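Local coordinates for putative uncharacterized protein (Methanosarcina barkeri str. Fusaro, PDB 3P43) that probably acts as a manganese-dependent phosphoesterase of the LigD 3'-phosphoesterase family, trimming 3' ends of nucleic acid during DNA repair, at residues F32-H37 with Y44-E49; K55-P60 with R71-T76; E101-G106 with G124-G129. All coordinates share one frame; numbering follows the deposited sequence. Where two conformers were deposited one is given.

Contact 1: F32-H37 with Y44-E49. With MN (manganese (II) ion), chain B.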
loop_
_atom_site.group_PDB
_atom_site.type_symbol
_atom_site.label_atom_id
_atom_site.label_comp_id
_atom_site.label_asym_id
_atom_site.label_seq_id
_atom_site.Cartn_x
_atom_site.Cartn_y
_atom_site.Cartn_z
ATOM N N PHE A 32 1.340 0.672 9.011
ATOM C CA PHE A 32 1.090 0.341 7.622
ATOM C C PHE A 32 0.151 -0.848 7.616
ATOM O O PHE A 32 0.152 -1.659 8.549
ATOM C CB PHE A 32 2.399 0.041 6.862
ATOM C CG PHE A 32 2.862 -1.400 6.953
ATOM C CD1 PHE A 32 2.416 -2.346 6.044
ATOM C CD2 PHE A 32 3.768 -1.794 7.926
ATOM C CE1 PHE A 32 2.838 -3.667 6.122
ATOM C CE2 PHE A 32 4.200 -3.104 8.008
ATOM C CZ PHE A 32 3.736 -4.046 7.106
ATOM N N VAL A 33 -0.676 -0.933 6.583
ATOM C CA VAL A 33 -1.569 -2.072 6.432
ATOM C C VAL A 33 -1.586 -2.511 4.977
ATOM O O VAL A 33 -1.416 -1.702 4.062
ATOM C CB VAL A 33 -3.005 -1.759 6.906
ATOM C CG1 VAL A 33 -3.674 -0.789 5.959
ATOM C CG2 VAL A 33 -3.829 -3.042 7.026
ATOM N N VAL A 34 -1.753 -3.810 4.778
ATOM C CA VAL A 34 -1.966 -4.357 3.458
ATOM C C VAL A 34 -3.280 -5.130 3.499
ATOM O O VAL A 34 -3.424 -6.097 4.246
ATOM C CB VAL A 34 -0.829 -5.297 3.042
ATOM C CG1 VAL A 34 -1.165 -5.970 1.716
ATOM C CG2 VAL A 34 0.486 -4.545 2.953
ATOM N N GLN A 35 -4.242 -4.680 2.707
ATOM C CA GLN A 35 -5.522 -5.362 2.610
ATOM C C GLN A 35 -5.691 -6.007 1.239
ATOM O O GLN A 35 -5.599 -5.339 0.206
ATOM C CB GLN A 35 -6.671 -4.384 2.893
ATOM C CG GLN A 35 -6.968 -4.187 4.384
ATOM C CD GLN A 35 -7.643 -2.861 4.674
ATOM O OE1 GLN A 35 -7.442 -1.887 3.952
ATOM N NE2 GLN A 35 -8.437 -2.812 5.743
ATOM N N ARG A 36 -5.916 -7.314 1.237
ATOM C CA ARG A 36 -6.314 -8.011 0.032
ATOM C C ARG A 36 -7.743 -7.605 -0.268
ATOM O O ARG A 36 -8.631 -7.797 0.559
ATOM C CB ARG A 36 -6.240 -9.520 0.227
ATOM C CG ARG A 36 -6.393 -10.300 -1.065
ATOM C CD ARG A 36 -6.356 -11.792 -0.818
ATOM N NE ARG A 36 -7.590 -12.278 -0.210
ATOM C CZ ARG A 36 -7.652 -13.289 0.651
ATOM N NH1 ARG A 36 -6.545 -13.917 1.018
ATOM N NH2 ARG A 36 -8.820 -13.667 1.154
ATOM N N HIS A 37 -7.961 -7.034 -1.445
ATOM C CA HIS A 37 -9.278 -6.525 -1.801
ATOM C C HIS A 37 -9.849 -7.319 -2.969
ATOM O O HIS A 37 -9.340 -7.247 -4.083
ATOM C CB HIS A 37 -9.190 -5.038 -2.146
ATOM C CG HIS A 37 -10.520 -4.369 -2.289
ATOM N ND1 HIS A 37 -10.657 -3.084 -2.767
ATOM C CD2 HIS A 37 -11.773 -4.807 -2.022
ATOM C CE1 HIS A 37 -11.937 -2.758 -2.787
ATOM N NE2 HIS A 37 -12.635 -3.785 -2.338
ATOM N N TYR A 44 -4.269 -5.895 -4.091
ATOM C CA TYR A 44 -3.848 -5.596 -2.735
ATOM C C TYR A 44 -3.738 -4.103 -2.533
ATOM O O TYR A 44 -3.111 -3.396 -3.321
ATOM C CB TYR A 44 -2.526 -6.293 -2.409
ATOM C CG TYR A 44 -2.662 -7.795 -2.292
ATOM C CD1 TYR A 44 -2.696 -8.411 -1.047
ATOM C CD2 TYR A 44 -2.769 -8.596 -3.426
ATOM C CE1 TYR A 44 -2.830 -9.782 -0.928
ATOM C CE2 TYR A 44 -2.903 -9.976 -3.318
ATOM C CZ TYR A 44 -2.933 -10.562 -2.066
ATOM O OH TYR A 44 -3.062 -11.925 -1.941
ATOM N N ASP A 45 -4.376 -3.618 -1.479
ATOM C CA ASP A 45 -4.273 -2.213 -1.140
ATOM C C ASP A 45 -3.176 -2.040 -0.101
ATOM O O ASP A 45 -3.207 -2.653 0.967
ATOM C CB ASP A 45 -5.614 -1.673 -0.654
ATOM C CG ASP A 45 -6.641 -1.612 -1.763
ATOM O OD1 ASP A 45 -6.368 -0.953 -2.786
ATOM O OD2 ASP A 45 -7.715 -2.223 -1.625
ATOM N N PHE A 46 -2.182 -1.234 -0.461
ATOM C CA PHE A 46 -1.057 -0.936 0.405
ATOM C C PHE A 46 -1.234 0.474 0.978
ATOM O O PHE A 46 -1.364 1.437 0.228
ATOM C CB PHE A 46 0.254 -1.038 -0.387
ATOM C CG PHE A 46 1.463 -0.664 0.407
ATOM C CD1 PHE A 46 1.988 -1.537 1.342
ATOM C CD2 PHE A 46 2.069 0.564 0.226
ATOM C CE1 PHE A 46 3.095 -1.192 2.081
ATOM C CE2 PHE A 46 3.181 0.912 0.962
ATOM C CZ PHE A 46 3.692 0.036 1.895
ATOM N N ARG A 47 -1.249 0.585 2.302
ATOM C CA ARG A 47 -1.557 1.853 2.956
ATOM C C ARG A 47 -0.514 2.248 3.991
ATOM O O ARG A 47 -0.100 1.430 4.813
ATOM C CB ARG A 47 -2.920 1.782 3.643
ATOM C CG ARG A 47 -4.046 1.252 2.780
ATOM C CD ARG A 47 -5.361 1.368 3.521
ATOM N NE ARG A 47 -6.364 0.475 2.973
ATOM C CZ ARG A 47 -7.055 0.726 1.870
ATOM N NH1 ARG A 47 -6.843 1.853 1.203
ATOM N NH2 ARG A 47 -7.952 -0.149 1.437
ATOM N N LEU A 48 -0.116 3.515 3.957
ATOM C CA LEU A 48 0.843 4.065 4.911
ATOM C C LEU A 48 0.190 5.191 5.693
ATOM O O LEU A 48 -0.438 6.081 5.109
ATOM C CB LEU A 48 2.062 4.633 4.181
ATOM C CG LEU A 48 3.028 3.676 3.491
ATOM C CD1 LEU A 48 4.020 4.464 2.645
ATOM C CD2 LEU A 48 3.754 2.805 4.508
ATOM N N GLU A 49 0.337 5.162 7.011
ATOM C CA GLU A 49 -0.174 6.251 7.832
ATOM C C GLU A 49 0.711 7.471 7.668
ATOM O O GLU A 49 1.893 7.443 8.012
ATOM C CB GLU A 49 -0.251 5.871 9.310
ATOM C CG GLU A 49 -0.650 7.049 10.197
ATOM C CD GLU A 49 -0.707 6.697 11.669
ATOM O OE1 GLU A 49 -0.721 5.490 11.995
ATOM O OE2 GLU A 49 -0.745 7.630 12.501
HETATM MN MN MN B . -8.855 -1.657 -3.458
HETATM O O HOH W 1 -3.878 -13.574 0.105
#
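Val-33 and Gln-35 form the hydrogen-bonded pairs with Arg-47 and Asp-45 in this antiparallel hairpin, joined by four backbone bonds with the segment axes approaching to 4.6 Å, the shortest bond running from Asp-45 N to Gln-35 O at 2.7 Å. On the face that carries these four side chains, the guanidinium of Arg-47 turns side-on to the amide of Gln-35: NE (2.8 Å) and NH2 both donate to OE1, which lies in the guanidinium plane while the amide plane stands 83° to it. Gln-35 NE2 is held in turn by the carbonyls of Tyr-83 and Phe-86, fixing the amide's rotation. Val-33 CG1 lies along the aliphatic part of Arg-47, 3.5 Å from its CB. Nearby, His-37 ND1 (2.4 Å) and Asp-45 OD2 (2.2 Å) bind the manganese, and His-43 completes the protein ligands. With CG anti to the backbone N (chi1 -170°), the His-37 ring reaches the metal, and its NE2 is hydrogen-bonded to Ala-97 O.

On the opposite face of the sheet, Arg-36 CG sits over one face of the Tyr-44 ring, 3.9 Å from its centroid, in a CH-pi contact. Val-34 CG2 meets the edge of Phe-46 at CD1 (3.7 Å). Strand 98-114 pairs with the outer side of 32-37 and strand 53-59 with that of 44-49, while Leu-122 of strand 117-123 packs against Phe-32 and Phe-46.

Contact 2: K55-P60 with R71-T76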
loop_
_atom_site.group_PDB
_atom_site.type_symbol
_atom_site.label_atom_id
_atom_site.label_comp_id
_atom_site.label_asym_id
_atom_site.label_seq_id
_atom_site.Cartn_x
_atom_site.Cartn_y
_atom_site.Cartn_z
ATOM N N LYS A 55 -2.437 6.986 3.420
ATOM C CA LYS A 55 -2.127 7.193 2.008
ATOM C C LYS A 55 -2.105 5.814 1.362
ATOM O O LYS A 55 -1.505 4.886 1.908
ATOM C CB LYS A 55 -0.777 7.897 1.841
ATOM C CG LYS A 55 -0.537 8.471 0.444
ATOM C CD LYS A 55 0.832 9.149 0.354
ATOM C CE LYS A 55 1.155 9.580 -1.070
ATOM N NZ LYS A 55 0.180 10.577 -1.593
ATOM N N SER A 56 -2.756 5.675 0.209
ATOM C CA SER A 56 -3.084 4.342 -0.298
ATOM C C SER A 56 -2.719 4.087 -1.755
ATOM O O SER A 56 -2.787 4.991 -2.593
ATOM C CB SER A 56 -4.577 4.060 -0.092
ATOM O OG SER A 56 -4.901 4.041 1.284
ATOM N N TRP A 57 -2.348 2.840 -2.042
ATOM C CA TRP A 57 -2.043 2.392 -3.399
ATOM C C TRP A 57 -2.693 1.043 -3.657
ATOM O O TRP A 57 -2.693 0.175 -2.782
ATOM C CB TRP A 57 -0.532 2.234 -3.610
ATOM C CG TRP A 57 0.276 3.507 -3.583
ATOM C CD1 TRP A 57 0.711 4.225 -4.657
ATOM C CD2 TRP A 57 0.770 4.186 -2.420
ATOM N NE1 TRP A 57 1.440 5.314 -4.237
ATOM C CE2 TRP A 57 1.491 5.311 -2.867
ATOM C CE3 TRP A 57 0.676 3.948 -1.041
ATOM C CZ2 TRP A 57 2.102 6.205 -1.988
ATOM C CZ3 TRP A 57 1.281 4.835 -0.171
ATOM C CH2 TRP A 57 1.990 5.947 -0.646
ATOM N N ALA A 58 -3.241 0.869 -4.859
ATOM C CA ALA A 58 -3.693 -0.439 -5.319
ATOM C C ALA A 58 -2.555 -1.153 -6.055
ATOM O O ALA A 58 -1.999 -0.627 -7.017
ATOM C CB ALA A 58 -4.890 -0.289 -6.232
ATOM N N VAL A 59 -2.204 -2.341 -5.580
ATOM C CA VAL A 59 -1.172 -3.162 -6.199
ATOM C C VAL A 59 -1.822 -4.435 -6.740
ATOM O O VAL A 59 -2.361 -5.227 -5.969
ATOM C CB VAL A 59 -0.086 -3.549 -5.171
ATOM C CG1 VAL A 59 1.115 -4.181 -5.864
ATOM C CG2 VAL A 59 0.340 -2.326 -4.369
ATOM N N PRO A 60 -1.783 -4.628 -8.066
ATOM C CA PRO A 60 -2.453 -5.768 -8.714
ATOM C C PRO A 60 -1.886 -7.153 -8.370
ATOM O O PRO A 60 -2.449 -8.155 -8.799
ATOM C CB PRO A 60 -2.296 -5.473 -10.212
ATOM C CG PRO A 60 -1.186 -4.464 -10.303
ATOM C CD PRO A 60 -1.242 -3.668 -9.043
ATOM N N ARG A 71 6.733 -4.108 -8.476
ATOM C CA ARG A 71 5.285 -4.095 -8.662
ATOM C C ARG A 71 4.778 -2.732 -9.114
ATOM O O ARG A 71 5.384 -1.706 -8.813
ATOM C CB ARG A 71 4.573 -4.483 -7.363
ATOM C CG ARG A 71 4.878 -5.878 -6.873
ATOM C CD ARG A 71 4.169 -6.918 -7.710
ATOM N NE ARG A 71 4.083 -8.190 -7.003
ATOM C CZ ARG A 71 4.595 -9.330 -7.448
ATOM N NH1 ARG A 71 5.222 -9.362 -8.616
ATOM N NH2 ARG A 71 4.470 -10.439 -6.729
ATOM N N LEU A 72 3.661 -2.728 -9.836
ATOM C CA LEU A 72 2.932 -1.496 -10.113
ATOM C C LEU A 72 2.098 -1.118 -8.891
ATOM O O LEU A 72 1.439 -1.969 -8.294
ATOM C CB LEU A 72 2.009 -1.671 -11.321
ATOM C CG LEU A 72 0.948 -0.584 -11.518
ATOM C CD1 LEU A 72 1.588 0.746 -11.911
ATOM C CD2 LEU A 72 -0.098 -1.007 -12.546
ATOM N N ALA A 73 2.136 0.152 -8.511
ATOM C CA ALA A 73 1.290 0.644 -7.429
ATOM C C ALA A 73 0.549 1.881 -7.901
ATOM O O ALA A 73 1.167 2.861 -8.306
ATOM C CB ALA A 73 2.112 0.950 -6.199
ATOM N N ILE A 74 -0.776 1.823 -7.863
ATOM C CA ILE A 74 -1.611 2.922 -8.327
ATOM C C ILE A 74 -2.188 3.689 -7.148
ATOM O O ILE A 74 -2.954 3.133 -6.365
ATOM C CB ILE A 74 -2.784 2.408 -9.186
ATOM C CG1 ILE A 74 -2.280 1.394 -10.216
ATOM C CG2 ILE A 74 -3.503 3.571 -9.868
ATOM C CD1 ILE A 74 -3.393 0.650 -10.944
ATOM N N GLU A 75 -1.821 4.961 -7.016
ATOM C CA GLU A 75 -2.353 5.794 -5.947
ATOM C C GLU A 75 -3.879 5.820 -5.979
ATOM O O GLU A 75 -4.490 6.016 -7.034
ATOM C CB GLU A 75 -1.800 7.218 -6.045
ATOM C CG GLU A 75 -2.414 8.188 -5.043
ATOM C CD GLU A 75 -1.812 9.582 -5.124
ATOM O OE1 GLU A 75 -0.580 9.709 -4.978
ATOM O OE2 GLU A 75 -2.574 10.551 -5.326
ATOM N N THR A 76 -4.488 5.611 -4.822
ATOM C CA THR A 76 -5.933 5.708 -4.685
ATOM C C THR A 76 -6.223 6.811 -3.671
ATOM O O THR A 76 -5.313 7.511 -3.232
ATOM C CB THR A 76 -6.549 4.386 -4.203
ATOM O OG1 THR A 76 -5.981 4.030 -2.935
ATOM C CG2 THR A 76 -6.277 3.270 -5.212
HETATM O O HOH W 2 -3.872 7.982 -0.990
#
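Three backbone hydrogen bonds join Ser-56 and Ala-58 to Thr-76 and Ile-74. Ala-58 and Ile-74 exchange two of them, the shorter from Ala-58 N to Ile-74 O at 2.7 Å, whereas Thr-76 N reaches Ser-56 O almost straight (175° at the hydrogen) but from above the carbonyl plane. A water extends the pairing by accepting from Ser-56 N and donating to Thr-76 O. At the same end, Lys-55 NZ and Glu-75 OE1 form a long salt bridge (3.6 Å), made by one of two conformers of the glutamate and therefore doubtful; in that copy CG is anti to the backbone nitrogen (chi1 174°). The hydroxyl of Ser-56 is engaged by Arg-47 NH1 and by Leu-54 O, while Thr-76 OG1 comes within 3.2 Å of Ser-56 CB.

Packing follows the two faces of the hairpin. On one, Ala-73 CB touches Trp-57 CD1 at 3.9 Å, and the methyl carbon CG2 of Val-59 reaches the same alanine. The indole also passes the backbone of Glu-75, with CD1 3.5 Å from its N. On the other face, Thr-76 CG2 lies against Ala-58 CB at 4.0 Å. Toward the loop end, Val-59 CG1 meets Arg-71 CB, and Pro-60 CD abuts Leu-72 O at 3.3 Å.

The N-to-C directions of the two short strand segments make 135°, well short of exactly antiparallel, consistent with a curled barrel sheet. Strand 42-50 flanks 55-59 and strand 145-149 flanks 71-75; Trp-145 meets Trp-57 edge-to-face, and Leu-133 of strand 130-135 packs on both Trp-57 and Ala-73.

Contact 3: E101-G106 with G124-G129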
loop_
_atom_site.group_PDB
_atom_site.type_symbol
_atom_site.label_atom_id
_atom_site.label_comp_id
_atom_site.label_asym_id
_atom_site.label_seq_id
_atom_site.Cartn_x
_atom_site.Cartn_y
_atom_site.Cartn_z
ATOM N N GLU A 101 -9.680 -8.231 3.406
ATOM C CA GLU A 101 -8.989 -9.002 4.438
ATOM C C GLU A 101 -7.619 -8.410 4.741
ATOM O O GLU A 101 -6.921 -7.943 3.841
ATOM C CB GLU A 101 -8.833 -10.465 4.022
ATOM C CG GLU A 101 -8.056 -11.300 5.040
ATOM C CD GLU A 101 -8.073 -12.781 4.720
ATOM O OE1 GLU A 101 -7.319 -13.200 3.816
ATOM O OE2 GLU A 101 -8.839 -13.526 5.371
ATOM N N ILE A 102 -7.234 -8.431 6.012
ATOM C CA ILE A 102 -5.921 -7.940 6.399
ATOM C C ILE A 102 -4.890 -8.981 6.008
ATOM O O ILE A 102 -4.876 -10.079 6.562
ATOM C CB ILE A 102 -5.808 -7.680 7.912
ATOM C CG1 ILE A 102 -6.925 -6.754 8.392
ATOM C CG2 ILE A 102 -4.453 -7.060 8.236
ATOM C CD1 ILE A 102 -6.677 -5.307 8.086
ATOM N N TRP A 103 -4.040 -8.631 5.044
ATOM C CA TRP A 103 -2.971 -9.510 4.583
ATOM C C TRP A 103 -1.701 -9.330 5.407
ATOM O O TRP A 103 -1.015 -10.302 5.721
ATOM C CB TRP A 103 -2.678 -9.247 3.113
ATOM C CG TRP A 103 -1.655 -10.165 2.505
ATOM C CD1 TRP A 103 -1.862 -11.438 2.056
ATOM C CD2 TRP A 103 -0.276 -9.868 2.236
ATOM N NE1 TRP A 103 -0.699 -11.955 1.541
ATOM C CE2 TRP A 103 0.289 -11.011 1.638
ATOM C CE3 TRP A 103 0.537 -8.750 2.453
ATOM C CZ2 TRP A 103 1.626 -11.069 1.259
ATOM C CZ3 TRP A 103 1.865 -8.808 2.069
ATOM C CH2 TRP A 103 2.395 -9.958 1.479
ATOM N N ASP A 104 -1.382 -8.082 5.743
ATOM C CA ASP A 104 -0.289 -7.799 6.665
ATOM C C ASP A 104 -0.578 -6.503 7.413
ATOM O O ASP A 104 -1.398 -5.690 6.987
ATOM C CB ASP A 104 1.053 -7.695 5.931
ATOM C CG ASP A 104 2.251 -7.794 6.875
ATOM O OD1 ASP A 104 2.082 -8.234 8.029
ATOM O OD2 ASP A 104 3.370 -7.438 6.459
ATOM N N ARG A 105 0.106 -6.313 8.530
ATOM C CA ARG A 105 -0.108 -5.133 9.349
ATOM C C ARG A 105 1.108 -4.887 10.233
ATOM O O ARG A 105 1.690 -5.821 10.780
ATOM C CB ARG A 105 -1.365 -5.308 10.206
ATOM C CG ARG A 105 -1.793 -4.041 10.920
ATOM C CD ARG A 105 -2.698 -4.332 12.100
ATOM N NE ARG A 105 -2.809 -3.153 12.951
ATOM C CZ ARG A 105 -3.674 -2.168 12.743
ATOM N NH1 ARG A 105 -4.511 -2.235 11.718
ATOM N NH2 ARG A 105 -3.704 -1.122 13.560
ATOM N N GLY A 106 1.501 -3.628 10.372
ATOM C CA GLY A 106 2.649 -3.332 11.197
ATOM C C GLY A 106 2.865 -1.852 11.392
ATOM O O GLY A 106 1.959 -1.043 11.209
ATOM N N GLY A 124 6.498 -5.603 9.535
ATOM C CA GLY A 124 5.316 -6.445 9.512
ATOM C C GLY A 124 5.673 -7.917 9.615
ATOM O O GLY A 124 6.812 -8.267 9.929
ATOM N N LYS A 125 4.697 -8.780 9.350
ATOM C CA LYS A 125 4.901 -10.222 9.432
ATOM C C LYS A 125 5.258 -10.798 8.068
ATOM O O LYS A 125 5.920 -11.826 7.972
ATOM C CB LYS A 125 3.644 -10.914 9.959
ATOM C CG LYS A 125 3.274 -10.543 11.379
ATOM C CD LYS A 125 2.118 -11.397 11.861
ATOM C CE LYS A 125 1.824 -11.165 13.334
ATOM N NZ LYS A 125 0.703 -12.029 13.801
ATOM N N GLU A 126 4.793 -10.138 7.015
ATOM C CA GLU A 126 5.133 -10.530 5.656
ATOM C C GLU A 126 6.193 -9.587 5.120
ATOM O O GLU A 126 7.196 -10.012 4.550
ATOM C CB GLU A 126 3.897 -10.475 4.762
ATOM C CG GLU A 126 2.711 -11.259 5.288
ATOM C CD GLU A 126 2.954 -12.761 5.299
ATOM O OE1 GLU A 126 4.129 -13.186 5.309
ATOM O OE2 GLU A 126 1.964 -13.519 5.299
ATOM N N LEU A 127 5.964 -8.296 5.323
ATOM C CA LEU A 127 6.852 -7.275 4.803
ATOM C C LEU A 127 7.752 -6.740 5.906
ATOM O O LEU A 127 7.280 -6.140 6.878
ATOM C CB LEU A 127 6.043 -6.131 4.184
ATOM C CG LEU A 127 4.917 -6.508 3.219
ATOM C CD1 LEU A 127 4.381 -5.258 2.545
ATOM C CD2 LEU A 127 5.401 -7.514 2.177
ATOM N N LYS A 128 9.051 -6.963 5.750
ATOM C CA LYS A 128 10.039 -6.392 6.652
ATOM C C LYS A 128 11.161 -5.734 5.861
ATOM O O LYS A 128 11.558 -6.223 4.807
ATOM C CB LYS A 128 10.626 -7.468 7.561
ATOM C CG LYS A 128 9.611 -8.238 8.364
ATOM C CD LYS A 128 10.281 -9.372 9.117
ATOM C CE LYS A 128 9.276 -10.168 9.936
ATOM N NZ LYS A 128 8.215 -10.737 9.064
ATOM N N GLY A 129 11.677 -4.627 6.381
ATOM C CA GLY A 129 12.815 -3.971 5.770
ATOM C C GLY A 129 12.430 -2.802 4.887
ATOM O O GLY A 129 11.281 -2.357 4.882
HETATM O O HOH W 3 -0.765 -12.849 4.818
#
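A single carboxylate, that of Asp-104, gathers three consecutive backbone N-H groups, those of Lys-125, Glu-126 and Leu-127, although no backbone hydrogen bond joins the two segments. The aspartate belongs to a classic beta bulge: Trp-103 and Asp-104 both face Val-34 on the adjoining strand 31-38, and Asp-104 directs its side chain at the loop between strands 117-123 and 130-135. With CG anti to the backbone nitrogen (chi1 -164°), the carboxylate is carried into the bend of this loop. OD1 takes Lys-125 N through its syn lone pair at 3.0 Å. OD2 accepts twice, from Leu-127 N (3.0 Å), met on the syn side, and from Glu-126 N (3.1 Å), which stands 56° out of the carboxylate plane; both donors come from the same face. These bonds satisfy a buried acid and would be expected to favour its charged form. With an alanine here, the three amides would probably lose their common acceptor and the loop would be freer to change shape. Within the loop, Gly-124 N also donates to Leu-127 O, tying these two residues together. Gly-124 also passes close to the aspartate, where a CB would collide with OD2.

Beside the acid, the indole of Trp-103 is wedged against the loop. Glu-126 CG lies over one face of its six-membered ring, 4.0 Å from the centroid, a CH-pi contact, with indole and carboxylate planes 26° apart. Leu-127 CD2 meets the ring edge at CZ3, 3.8 Å away. Above the indole face a water bridges the segments, donating to Trp-103 O at 2.7 Å and to Glu-126 OE2 at 2.9 Å.

The three contacts belong to one curled antiparallel sheet, and contact 1 touches both others. Its strand 42-50 pairs with strand 53-59 of contact 2, Tyr-44 O lying 2.7 Å from Val-59 N, and its strand 31-38 pairs with strand 98-114 of contact 3. Contacts 2 and 3 do not meet; their centres lie about 16 Å apart. The metal site sits in contact 1, with the Ala-58 side chain of contact 2 about 5 Å from the manganese. Bound phosphate, probably from the crystallisation liquor, lies about 3 Å from the side chains of Asp-45 and of Thr-76, as might be expected if both contacts border a substrate pocket. Contact 3 is remote, the Trp-103 side chain about 12 Å from the metal.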